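Local atomic coordinates of cytochrome P450 CYP260B1 (Sorangium cellulosum, PDB entry 5HIW), a protein that belongs to the cytochrome P450 family, the haem-thiolate proteins, and holds protoporphyrin IX containing iron in a pocket of its mainly helical fold. Residues P262-E267 with F319-R324. Sequence-based numbering, arbitrary orientation.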
ATOM      1  N   PRO A 262       8.764 -14.673  -4.576  1.00 20.02           N
ATOM      2  CA  PRO A 262       8.785 -13.282  -5.086  1.00 18.66           C
ATOM      3  C   PRO A 262       8.012 -13.084  -6.362  1.00 18.68           C
ATOM      4  O   PRO A 262       7.245 -12.062  -6.488  1.00 18.62           O
ATOM      5  CB  PRO A 262      10.284 -12.971  -5.228  1.00 20.81           C
ATOM      6  CG  PRO A 262      10.978 -13.930  -4.267  1.00 20.29           C
ATOM      7  CD  PRO A 262      10.144 -15.177  -4.282  1.00 21.50           C
ATOM      8  N   GLN A 263       8.138 -14.022  -7.307  1.00 18.51           N
ATOM      9  CA  GLN A 263       7.365 -13.802  -8.520  1.00 19.99           C
ATOM     10  C   GLN A 263       5.858 -14.116  -8.312  1.00 17.36           C
ATOM     11  O   GLN A 263       4.996 -13.555  -9.010  1.00 17.20           O
ATOM     12  CB  GLN A 263       7.987 -14.640  -9.659  1.00 22.92           C
ATOM     13  CG  GLN A 263       7.677 -16.115  -9.523  1.00 28.26           C
ATOM     14  CD  GLN A 263       8.540 -16.959 -10.451  1.00 30.30           C
ATOM     15  OE1 GLN A 263       9.736 -16.851 -10.376  1.00 29.83           O
ATOM     16  NE2 GLN A 263       7.936 -17.748 -11.331  1.00 28.53           N
ATOM     17  N   ALA A 264       5.533 -15.009  -7.375  1.00 18.33           N
ATOM     18  CA  ALA A 264       4.173 -15.233  -6.925  1.00 18.44           C
ATOM     19  C   ALA A 264       3.593 -13.961  -6.342  1.00 17.63           C
ATOM     20  O   ALA A 264       2.412 -13.642  -6.591  1.00 18.48           O
ATOM     21  CB  ALA A 264       4.057 -16.391  -5.944  1.00 21.54           C
ATOM     22  N   ILE A 265       4.386 -13.225  -5.568  1.00 17.50           N
ATOM     23  CA  ILE A 265       3.940 -11.974  -5.055  1.00 16.04           C
ATOM     24  C   ILE A 265       3.619 -10.974  -6.151  1.00 15.87           C
ATOM     25  O   ILE A 265       2.614 -10.235  -6.084  1.00 15.73           O
ATOM     26  CB  ILE A 265       4.951 -11.436  -3.944  1.00 15.49           C
ATOM     27  CG1 ILE A 265       4.916 -12.369  -2.706  1.00 18.00           C
ATOM     28  CG2 ILE A 265       4.641  -9.976  -3.608  1.00 18.10           C
ATOM     29  CD1 ILE A 265       6.041 -12.058  -1.699  1.00 18.46           C
ATOM     30  N   GLU A 266       4.475 -10.886  -7.178  1.00 16.32           N
ATOM     31  CA  GLU A 266       4.263  -9.974  -8.271  1.00 15.52           C
ATOM     32  C   GLU A 266       2.946 -10.342  -8.959  1.00 16.20           C
ATOM     33  O   GLU A 266       2.102  -9.488  -9.207  1.00 17.59           O
ATOM     34  CB  GLU A 266       5.419 -10.008  -9.284  1.00 17.61           C
ATOM     35  CG  GLU A 266       6.770  -9.438  -8.739  1.00 20.47           C
ATOM     36  CD  GLU A 266       6.547  -8.013  -8.196  1.00 21.76           C
ATOM     37  OE1 GLU A 266       6.349  -7.066  -9.006  1.00 21.79           O
ATOM     38  OE2 GLU A 266       6.519  -7.845  -6.948  1.00 21.38           O
ATOM     39  N   GLU A 267       2.724 -11.613  -9.146  1.00 16.75           N
ATOM     40  CA  GLU A 267       1.429 -12.030  -9.778  1.00 17.61           C
ATOM     41  C   GLU A 267       0.195 -11.742  -8.894  1.00 17.42           C
ATOM     42  O   GLU A 267      -0.803 -11.278  -9.407  1.00 17.55           O
ATOM     43  CB  GLU A 267       1.506 -13.488 -10.163  1.00 18.25           C
ATOM     44  CG  GLU A 267       0.271 -14.112 -10.772  1.00 19.52           C
ATOM     45  CD  GLU A 267      -0.195 -13.514 -12.084  1.00 17.12           C
ATOM     46  OE1 GLU A 267       0.231 -12.469 -12.520  1.00 18.29           O
ATOM     47  OE2 GLU A 267      -1.104 -14.127 -12.710  1.00 20.97           O
ATOM     48  N   PHE A 319      -4.766 -16.580 -12.227  1.00 23.88           N
ATOM     49  CA  PHE A 319      -3.584 -16.441 -11.380  1.00 22.56           C
ATOM     50  C   PHE A 319      -2.543 -17.434 -11.820  1.00 23.57           C
ATOM     51  O   PHE A 319      -2.727 -18.694 -11.653  1.00 27.56           O
ATOM     52  CB  PHE A 319      -3.975 -16.719  -9.963  1.00 23.84           C
ATOM     53  CG  PHE A 319      -2.873 -16.497  -8.974  1.00 22.30           C
ATOM     54  CD1 PHE A 319      -2.473 -15.217  -8.652  1.00 21.69           C
ATOM     55  CD2 PHE A 319      -2.166 -17.566  -8.477  1.00 27.02           C
ATOM     56  CE1 PHE A 319      -1.441 -15.011  -7.782  1.00 20.59           C
ATOM     57  CE2 PHE A 319      -1.112 -17.374  -7.579  1.00 28.21           C
ATOM     58  CZ  PHE A 319      -0.747 -16.046  -7.250  1.00 25.74           C
ATOM     59  N   ASP A 320      -1.436 -16.947 -12.382  1.00 21.42           N
ATOM     60  CA  ASP A 320      -0.322 -17.839 -12.831  1.00 23.08           C
ATOM     61  C   ASP A 320       0.975 -17.471 -12.218  1.00 22.87           C
ATOM     62  O   ASP A 320       1.510 -16.424 -12.639  1.00 22.65           O
ATOM     63  CB  ASP A 320      -0.215 -17.683 -14.357  1.00 24.88           C
ATOM     64  CG  ASP A 320       0.766 -18.634 -14.998  1.00 28.46           C
ATOM     65  OD1 ASP A 320       1.541 -19.353 -14.335  1.00 27.90           O
ATOM     66  OD2 ASP A 320       0.771 -18.593 -16.232  1.00 34.42           O
ATOM     67  N   ILE A 321       1.540 -18.282 -11.323  1.00 23.89           N
ATOM     68  CA  ILE A 321       2.784 -17.898 -10.659  1.00 25.84           C
ATOM     69  C   ILE A 321       3.959 -17.918 -11.576  1.00 26.85           C
ATOM     70  O   ILE A 321       5.009 -17.347 -11.232  1.00 24.94           O
ATOM     71  CB  ILE A 321       3.096 -18.636  -9.331  1.00 28.05           C
ATOM     72  CG1 ILE A 321       3.430 -20.119  -9.501  1.00 34.42           C
ATOM     73  CG2 ILE A 321       1.944 -18.438  -8.335  1.00 28.65           C
ATOM     74  CD1 ILE A 321       3.871 -20.671  -8.141  1.00 36.70           C
ATOM     75  N   HIS A 322       3.796 -18.554 -12.732  1.00 26.02           N
ATOM     76  CA  HIS A 322       4.823 -18.447 -13.790  1.00 26.72           C
ATOM     77  C   HIS A 322       4.681 -17.317 -14.786  1.00 25.07           C
ATOM     78  O   HIS A 322       5.560 -17.153 -15.639  1.00 25.68           O
ATOM     79  CB  HIS A 322       4.934 -19.800 -14.523  1.00 32.16           C
ATOM     80  CG  HIS A 322       5.183 -20.932 -13.575  1.00 32.00           C
ATOM     81  ND1 HIS A 322       6.383 -21.099 -12.923  1.00 36.52           N
ATOM     82  CD2 HIS A 322       4.370 -21.907 -13.118  1.00 35.92           C
ATOM     83  CE1 HIS A 322       6.306 -22.133 -12.118  1.00 37.11           C
ATOM     84  NE2 HIS A 322       5.101 -22.668 -12.249  1.00 39.14           N
ATOM     85  N   ARG A 323       3.633 -16.501 -14.697  1.00 23.29           N
ATOM     86  CA  ARG A 323       3.511 -15.349 -15.546  1.00 22.05           C
ATOM     87  C   ARG A 323       4.663 -14.347 -15.525  1.00 22.52           C
ATOM     88  O   ARG A 323       4.983 -13.746 -16.553  1.00 22.65           O
ATOM     89  CB  ARG A 323       2.169 -14.633 -15.274  1.00 23.91           C
ATOM     90  CG  ARG A 323       1.870 -13.480 -16.198  1.00 22.58           C
ATOM     91  CD  ARG A 323       0.612 -12.758 -15.712  1.00 21.30           C
ATOM     92  NE  ARG A 323      -0.549 -13.579 -15.623  1.00 19.62           N
ATOM     93  CZ  ARG A 323      -1.430 -13.728 -16.609  1.00 18.63           C
ATOM     94  NH1 ARG A 323      -1.269 -13.086 -17.723  1.00 20.62           N
ATOM     95  NH2 ARG A 323      -2.572 -14.347 -16.362  1.00 17.58           N
ATOM     96  N   ARG A 324       5.275 -14.087 -14.373  1.00 22.10           N
ATOM     97  CA  ARG A 324       6.317 -13.074 -14.276  1.00 23.53           C
ATOM     98  C   ARG A 324       5.906 -11.707 -14.854  1.00 22.05           C
ATOM     99  O   ARG A 324       6.545 -11.151 -15.787  1.00 23.48           O
ATOM    100  CB  ARG A 324       7.624 -13.580 -14.850  1.00 25.72           C
ATOM    101  CG  ARG A 324       8.105 -14.795 -14.092  1.00 28.97           C
ATOM    102  CD  ARG A 324       9.434 -15.306 -14.578  1.00 38.72           C
ATOM    103  NE  ARG A 324       9.873 -16.463 -13.816  1.00 51.36           N
ATOM    104  CZ  ARG A 324      11.130 -16.899 -13.745  1.00 54.05           C
ATOM    105  NH1 ARG A 324      12.107 -16.276 -14.395  1.00 61.45           N
ATOM    106  NH2 ARG A 324      11.410 -17.961 -13.012  1.00 56.36           N
TER
HETATM  107  O   HOH W   1       4.802 -14.583 -11.594  1.00 22.80           O
HETATM  108  O   HOH W   2       8.662 -19.567 -13.332  1.00 37.84           O
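Glu-267, first residue of the ExxR motif on helix 261-271 (the K helix of P450s), meets Arg-323 in the loop that follows strand 298-302. Its OE2 accepts two bonds from the same face of the carboxylate plane: an almost straight one from the backbone N of Asp-320 (2.9 Å, 177°) on the anti side, and a salt bridge from NE of Arg-323 (3.0 Å) on the syn side. With CG anti to the backbone N and the chain bent at chi2 (62°), the carboxylate lies against the loop, and CG rests 3.6 Å from CE1 of Phe-319. Glu-267 OE1 bridges to Arg-270, the arginine of the motif. Glu-267, Arg-270 and Arg-323 thus form the E-R-R triad of the P450 fold, and the Arg-323 terminal nitrogens bond backbone carbonyls of Pro-314, Arg-315 and Thr-318. Asp-320 begins a type I turn, with its OD1 receiving the N of His-322 in an Asx turn. One helical turn before Glu-267, Gln-263 gives NE2 to the carbonyl O of Ile-321 (3.0 Å) nearly within its own amide plane. A water joins the O of Gln-263, the O of Ile-321 and the N of Arg-324; a second links Gln-263 NE2 to His-322 ND1, 2.8 Å from each. To one side, CB of Ala-264 packs on CG2 of Ile-321 (3.8 Å), with Ala-250 and Leu-254 of helix 248-256 alongside.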